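Local coordinates for protein putative exonuclease (Eubacterium rectale, PDB 3L0A) that binds a zinc ion and is probably a hydrolase, a putative exonuclease of the PDDEXK clan, at residues Asp104-Lys109 against Ile204-Val209; Ala148-Leu153 against Gly195-Thr200. All blocks are in the same frame, centred on the assembly; numbering follows the deposited sequence.

In the fold
From the N terminus, helix 89-102 leads into the short helix 105-110, whose first turn is one side of contact 1. The chain then builds the antiparallel strands 114-123, 126-136 and 140-147, and the loop leaving the last of these enters contact 2. A small hairpin and helix 170-185 follow before strand 191-197 returns beside 140-147, closing contact 2 at 195-200. Strand 204-209 comes next and closes contact 1, so the smaller loop lies wholly within the larger. The two meet through neighbouring strands: G195 N probably bonds R205 O, while F107 packs on G195 O and R205 on I150. Both contacts also reach the second subunit.

Contact 1: Asp104-Lys109 against Ile204-Val209; sequences DEYFMK and IRIIHV
F107 lays its ring across I204, R205 and I206, and this side chain makes most of the helix's share of the contact. Its CG is anti to the backbone N (chi1 -168°), which swings the ring from the helix flank toward the strand. From CB outward, the first ring atom to meet the strand is CG, 4.2 Å from CD1 of I206. That methyl sits over one face, displaced toward the rim, in a CH-pi contact 14° off the ring normal. CD2 lies under the same methyl and also reaches CB of I204 at 4.1 Å. Farther out, CE2 comes 3.9 Å from the carbonyl O of R205. I204 and I206 thus turn one side of the strand to the helix, while R205 points the other way; helix 105-110 packs on the end strand of the chain's mixed sheet, consistent with a PDDEXK-like core, and a strand of the second subunit pairs in parallel at I207 and H208, carrying the sheet across the interface. D104 is the N-cap: its OD2 accepts from F107 N (2.8 Å) through the anti lone pair. OD1, 3.9 Å from I204 CD1, also accepts from the backbone N of L253 of the second subunit. An alanine at this position is likely to leave both F107 N and that L253 N without their acceptor. The Y106 ring approaches I206 obliquely, Y106 CE2 lying 4.3 Å from I206 CG1. Its hydroxyl bonds that of Y110.

Contact 2: Ala148-Leu153 against Gly195-Thr200; sequences ASITDL and GATKQT
I150 and T197 bring their side chains together at about a right angle, the isoleucine CG1 meeting the threonine methyl CG2 at 3.7 Å. Beyond that crossing, I150 CD1 runs on to the carbonyl O of G195, 3.8 Å away, where a residue without a side chain lets the methyl lie close to the strand backbone. T197 has OG1 between its backbone N and carbonyl carbon (chi1 67°), which turns CG2 to I150 and the hydroxyl to D203, whose backbone N it accepts from. CB of T197 in turn rests against the carbonyl O of A148 at 3.7 Å. At the amide end of A148, the bent chain of K198 brings CE near the backbone N.

Q199 reaches back over the loop by a different route. A bend at chi2 (141°) turns its amide toward 148-151, and no direct hydrogen bond crosses there; two waters span the gap instead. One accepts from I150 N at 2.9 Å and donates to Q199 OE1, while the other accepts from Q199 NE2 at 3.1 Å and also bonds T151 OG1. Both ends of the amide are therefore tied to the loop, which should limit its rotation. Within the loop, S149 OG accepts from D152 N (3.2 Å), an ST motif that closes over I150 and T151.

Backbone bonds from M147 to A196 and K198 place the contact where parallel strands 140-147 and 191-197 both end, the two being joined through helix 170-185 in a beta-alpha-beta crossover.

Contact 1: Asp104-Lys109 against Ile204-Val209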
loop_
_atom_site.group_PDB
_atom_site.type_symbol
_atom_site.label_atom_id
_atom_site.label_comp_id
_atom_site.label_asym_id
_atom_site.label_seq_id
_atom_site.Cartn_x
_atom_site.Cartn_y
_atom_site.Cartn_z
ATOM N N ASP A 104 10.010 -17.843 25.400
ATOM C CA ASP A 104 10.843 -18.816 24.659
ATOM C C ASP A 104 12.263 -18.996 25.256
ATOM O O ASP A 104 13.139 -18.159 25.070
ATOM C CB ASP A 104 10.930 -18.386 23.170
ATOM C CG ASP A 104 11.479 -19.499 22.255
ATOM O OD1 ASP A 104 10.672 -20.336 21.805
ATOM O OD2 ASP A 104 12.715 -19.539 22.001
ATOM N N GLU A 105 12.503 -20.110 25.946
ATOM C CA GLU A 105 13.802 -20.370 26.581
ATOM C C GLU A 105 14.966 -20.311 25.613
ATOM O O GLU A 105 16.009 -19.739 25.923
ATOM C CB GLU A 105 13.825 -21.736 27.289
ATOM C CG GLU A 105 12.965 -21.802 28.536
ATOM C CD GLU A 105 13.327 -22.975 29.467
ATOM O OE1 GLU A 105 14.078 -23.880 29.032
ATOM O OE2 GLU A 105 12.877 -22.954 30.643
ATOM N N TYR A 106 14.803 -20.928 24.451
ATOM C CA TYR A 106 15.878 -20.973 23.463
ATOM C C TYR A 106 16.272 -19.543 23.031
ATOM O O TYR A 106 17.440 -19.154 23.085
ATOM C CB TYR A 106 15.462 -21.828 22.253
ATOM C CG TYR A 106 16.636 -22.163 21.334
ATOM C CD1 TYR A 106 17.624 -23.066 21.720
ATOM C CD2 TYR A 106 16.775 -21.540 20.097
ATOM C CE1 TYR A 106 18.696 -23.351 20.887
ATOM C CE2 TYR A 106 17.844 -21.825 19.269
ATOM C CZ TYR A 106 18.787 -22.722 19.667
ATOM O OH TYR A 106 19.830 -22.959 18.823
ATOM N N PHE A 107 15.290 -18.746 22.673
ATOM C CA PHE A 107 15.554 -17.380 22.247
ATOM C C PHE A 107 16.210 -16.652 23.404
ATOM O O PHE A 107 17.245 -16.011 23.224
ATOM C CB PHE A 107 14.247 -16.709 21.817
ATOM C CG PHE A 107 14.400 -15.355 21.054
ATOM C CD1 PHE A 107 14.972 -14.235 21.647
ATOM C CD2 PHE A 107 13.905 -15.221 19.756
ATOM C CE1 PHE A 107 15.062 -13.020 20.967
ATOM C CE2 PHE A 107 13.977 -14.008 19.068
ATOM C CZ PHE A 107 14.548 -12.917 19.670
HETATM N N MSE A 108 15.653 -16.782 24.606
HETATM C CA MSE A 108 16.266 -16.096 25.774
HETATM C C MSE A 108 17.733 -16.520 25.994
HETATM O O MSE A 108 18.493 -15.783 26.571
HETATM C CB MSE A 108 15.444 -16.258 27.072
HETATM C CG MSE A 108 14.177 -15.412 27.134
HETATM SE SE MSE A 108 14.435 -13.564 26.726
HETATM C CE MSE A 108 15.136 -12.995 28.420
ATOM N N LYS A 109 18.169 -17.673 25.533
ATOM C CA LYS A 109 19.568 -18.029 25.752
ATOM C C LYS A 109 20.478 -17.173 24.902
ATOM O O LYS A 109 21.589 -16.878 25.302
ATOM C CB LYS A 109 19.847 -19.506 25.472
ATOM C CG LYS A 109 19.236 -20.494 26.447
ATOM C CD LYS A 109 19.147 -21.902 25.771
ATOM C CE LYS A 109 18.705 -23.060 26.724
ATOM N NZ LYS A 109 18.357 -24.298 25.929
ATOM N N ILE A 204 8.963 -15.303 15.668
ATOM C CA ILE A 204 10.292 -15.299 16.288
ATOM C C ILE A 204 11.217 -16.372 15.689
ATOM O O ILE A 204 10.769 -17.530 15.498
ATOM C CB ILE A 204 10.263 -15.525 17.859
ATOM C CG1 ILE A 204 9.938 -16.990 18.214
ATOM C CG2 ILE A 204 9.333 -14.513 18.553
ATOM C CD1 ILE A 204 9.609 -17.250 19.661
ATOM N N ARG A 205 12.495 -15.988 15.465
ATOM C CA ARG A 205 13.561 -16.852 14.931
ATOM C C ARG A 205 14.923 -16.405 15.428
ATOM O O ARG A 205 15.185 -15.208 15.512
ATOM C CB ARG A 205 13.658 -16.751 13.394
ATOM C CG ARG A 205 12.531 -17.313 12.579
ATOM C CD ARG A 205 12.321 -18.757 12.783
ATOM N NE ARG A 205 11.223 -19.257 11.950
ATOM C CZ ARG A 205 10.884 -20.550 11.885
ATOM N NH1 ARG A 205 11.542 -21.463 12.597
ATOM N NH2 ARG A 205 9.888 -20.942 11.101
ATOM N N ILE A 206 15.805 -17.366 15.675
ATOM C CA ILE A 206 17.253 -17.144 15.742
ATOM C C ILE A 206 17.843 -17.478 14.372
ATOM O O ILE A 206 17.673 -18.594 13.888
ATOM C CB ILE A 206 17.902 -18.045 16.820
ATOM C CG1 ILE A 206 17.461 -17.624 18.227
ATOM C CG2 ILE A 206 19.408 -17.935 16.778
ATOM C CD1 ILE A 206 17.669 -16.051 18.540
ATOM N N ILE A 207 18.503 -16.523 13.711
ATOM C CA ILE A 207 19.047 -16.758 12.373
ATOM C C ILE A 207 20.583 -16.663 12.377
ATOM O O ILE A 207 21.133 -15.587 12.611
ATOM C CB ILE A 207 18.510 -15.754 11.381
ATOM C CG1 ILE A 207 16.985 -15.742 11.413
ATOM C CG2 ILE A 207 19.018 -16.056 9.938
ATOM C CD1 ILE A 207 16.376 -14.399 11.444
ATOM N N HIS A 208 21.259 -17.777 12.095
ATOM C CA HIS A 208 22.725 -17.796 11.917
ATOM C C HIS A 208 23.098 -17.299 10.512
ATOM O O HIS A 208 22.676 -17.878 9.494
ATOM C CB HIS A 208 23.229 -19.193 12.115
ATOM C CG HIS A 208 24.723 -19.323 12.100
ATOM N ND1 HIS A 208 25.355 -20.550 12.128
ATOM C CD2 HIS A 208 25.703 -18.390 12.021
ATOM C CE1 HIS A 208 26.663 -20.358 12.052
ATOM N NE2 HIS A 208 26.896 -19.057 11.964
ATOM N N VAL A 209 23.864 -16.210 10.469
ATOM C CA VAL A 209 24.406 -15.655 9.216
ATOM C C VAL A 209 25.817 -16.228 9.062
ATOM O O VAL A 209 26.712 -15.864 9.804
ATOM C CB VAL A 209 24.458 -14.107 9.268
ATOM C CG1 VAL A 209 24.904 -13.530 7.928
ATOM C CG2 VAL A 209 23.103 -13.514 9.701
#

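Contact 2: Ala148-Leu153 against Gly195-Thr200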
loop_
_atom_site.group_PDB
_atom_site.type_symbol
_atom_site.label_atom_id
_atom_site.label_comp_id
_atom_site.label_asym_id
_atom_site.label_seq_id
_atom_site.Cartn_x
_atom_site.Cartn_y
_atom_site.Cartn_z
ATOM N N ALA A 148 9.272 -5.804 10.318
ATOM C CA ALA A 148 7.936 -6.120 9.799
ATOM C C ALA A 148 7.793 -7.597 9.475
ATOM O O ALA A 148 6.754 -8.244 9.785
ATOM C CB ALA A 148 7.604 -5.229 8.514
ATOM N N SER A 149 8.835 -8.144 8.865
ATOM C CA SER A 149 8.864 -9.541 8.416
ATOM C C SER A 149 10.253 -10.141 8.379
ATOM O O SER A 149 11.207 -9.503 7.930
ATOM C CB SER A 149 8.278 -9.665 6.989
ATOM O OG SER A 149 7.875 -11.016 6.721
ATOM N N ILE A 150 10.338 -11.396 8.840
ATOM C CA ILE A 150 11.498 -12.258 8.673
ATOM C C ILE A 150 11.486 -13.013 7.337
ATOM O O ILE A 150 12.511 -13.149 6.688
ATOM C CB ILE A 150 11.530 -13.318 9.813
ATOM C CG1 ILE A 150 11.871 -12.652 11.164
ATOM C CG2 ILE A 150 12.471 -14.422 9.474
ATOM C CD1 ILE A 150 11.638 -13.551 12.390
ATOM N N THR A 151 10.322 -13.523 6.932
ATOM C CA THR A 151 10.209 -14.405 5.747
ATOM C C THR A 151 10.039 -13.707 4.394
ATOM O O THR A 151 10.264 -14.332 3.354
ATOM C CB THR A 151 9.020 -15.338 5.899
ATOM O OG1 THR A 151 7.892 -14.541 6.229
ATOM C CG2 THR A 151 9.270 -16.333 7.021
ATOM N N ASP A 152 9.625 -12.436 4.393
ATOM C CA ASP A 152 9.447 -11.706 3.147
ATOM C C ASP A 152 10.762 -11.536 2.422
ATOM O O ASP A 152 11.755 -11.086 3.007
ATOM C CB ASP A 152 8.806 -10.344 3.361
ATOM C CG ASP A 152 7.259 -10.411 3.506
ATOM O OD1 ASP A 152 6.605 -11.472 3.383
ATOM O OD2 ASP A 152 6.685 -9.354 3.762
ATOM N N LEU A 153 10.717 -11.906 1.126
ATOM C CA LEU A 153 11.791 -11.705 0.154
ATOM C C LEU A 153 11.509 -10.435 -0.641
ATOM O O LEU A 153 10.321 -10.094 -0.876
ATOM C CB LEU A 153 11.903 -12.918 -0.776
ATOM C CG LEU A 153 12.159 -14.298 -0.125
ATOM C CD1 LEU A 153 12.513 -15.398 -1.161
ATOM C CD2 LEU A 153 13.239 -14.217 0.921
ATOM N N GLY A 195 15.580 -12.322 15.649
ATOM C CA GLY A 195 14.514 -11.550 15.056
ATOM C C GLY A 195 13.132 -11.762 15.654
ATOM O O GLY A 195 12.733 -12.920 15.950
ATOM N N ALA A 196 12.385 -10.659 15.797
ATOM C CA ALA A 196 10.967 -10.709 16.154
ATOM C C ALA A 196 10.244 -9.754 15.254
ATOM O O ALA A 196 10.815 -8.758 14.852
ATOM C CB ALA A 196 10.757 -10.343 17.608
ATOM N N THR A 197 8.997 -10.072 14.904
ATOM C CA THR A 197 8.249 -9.226 14.011
ATOM C C THR A 197 7.048 -8.564 14.657
ATOM O O THR A 197 6.556 -8.964 15.723
ATOM C CB THR A 197 7.756 -10.002 12.848
ATOM O OG1 THR A 197 6.779 -10.937 13.308
ATOM C CG2 THR A 197 8.896 -10.772 12.214
ATOM N N LYS A 198 6.607 -7.516 13.978
ATOM C CA LYS A 198 5.467 -6.731 14.385
ATOM C C LYS A 198 4.164 -7.262 13.834
ATOM O O LYS A 198 3.210 -6.586 13.915
ATOM C CB LYS A 198 5.687 -5.279 13.961
ATOM C CG LYS A 198 6.943 -4.688 14.636
ATOM C CD LYS A 198 7.271 -3.219 14.233
ATOM C CE LYS A 198 7.933 -3.092 12.877
ATOM N NZ LYS A 198 8.889 -1.953 12.834
ATOM N N GLN A 199 4.119 -8.493 13.312
ATOM C CA GLN A 199 2.875 -9.097 12.862
ATOM C C GLN A 199 2.027 -9.225 14.093
ATOM O O GLN A 199 2.507 -9.046 15.214
ATOM C CB GLN A 199 3.102 -10.456 12.189
ATOM C CG GLN A 199 3.738 -10.421 10.790
ATOM C CD GLN A 199 4.769 -11.557 10.558
ATOM O OE1 GLN A 199 5.800 -11.579 11.201
ATOM N NE2 GLN A 199 4.490 -12.474 9.634
ATOM N N THR A 200 0.759 -9.558 13.907
ATOM C CA THR A 200 -0.186 -9.571 15.028
ATOM C C THR A 200 0.028 -10.716 16.063
ATOM O O THR A 200 -0.275 -10.541 17.238
ATOM C CB THR A 200 -1.678 -9.432 14.539
ATOM O OG1 THR A 200 -2.502 -10.301 15.329
ATOM C CG2 THR A 200 -1.845 -9.681 12.984
HETATM O O HOH W 1 8.116 -13.164 9.573
HETATM O O HOH W 2 5.463 -14.957 8.079
#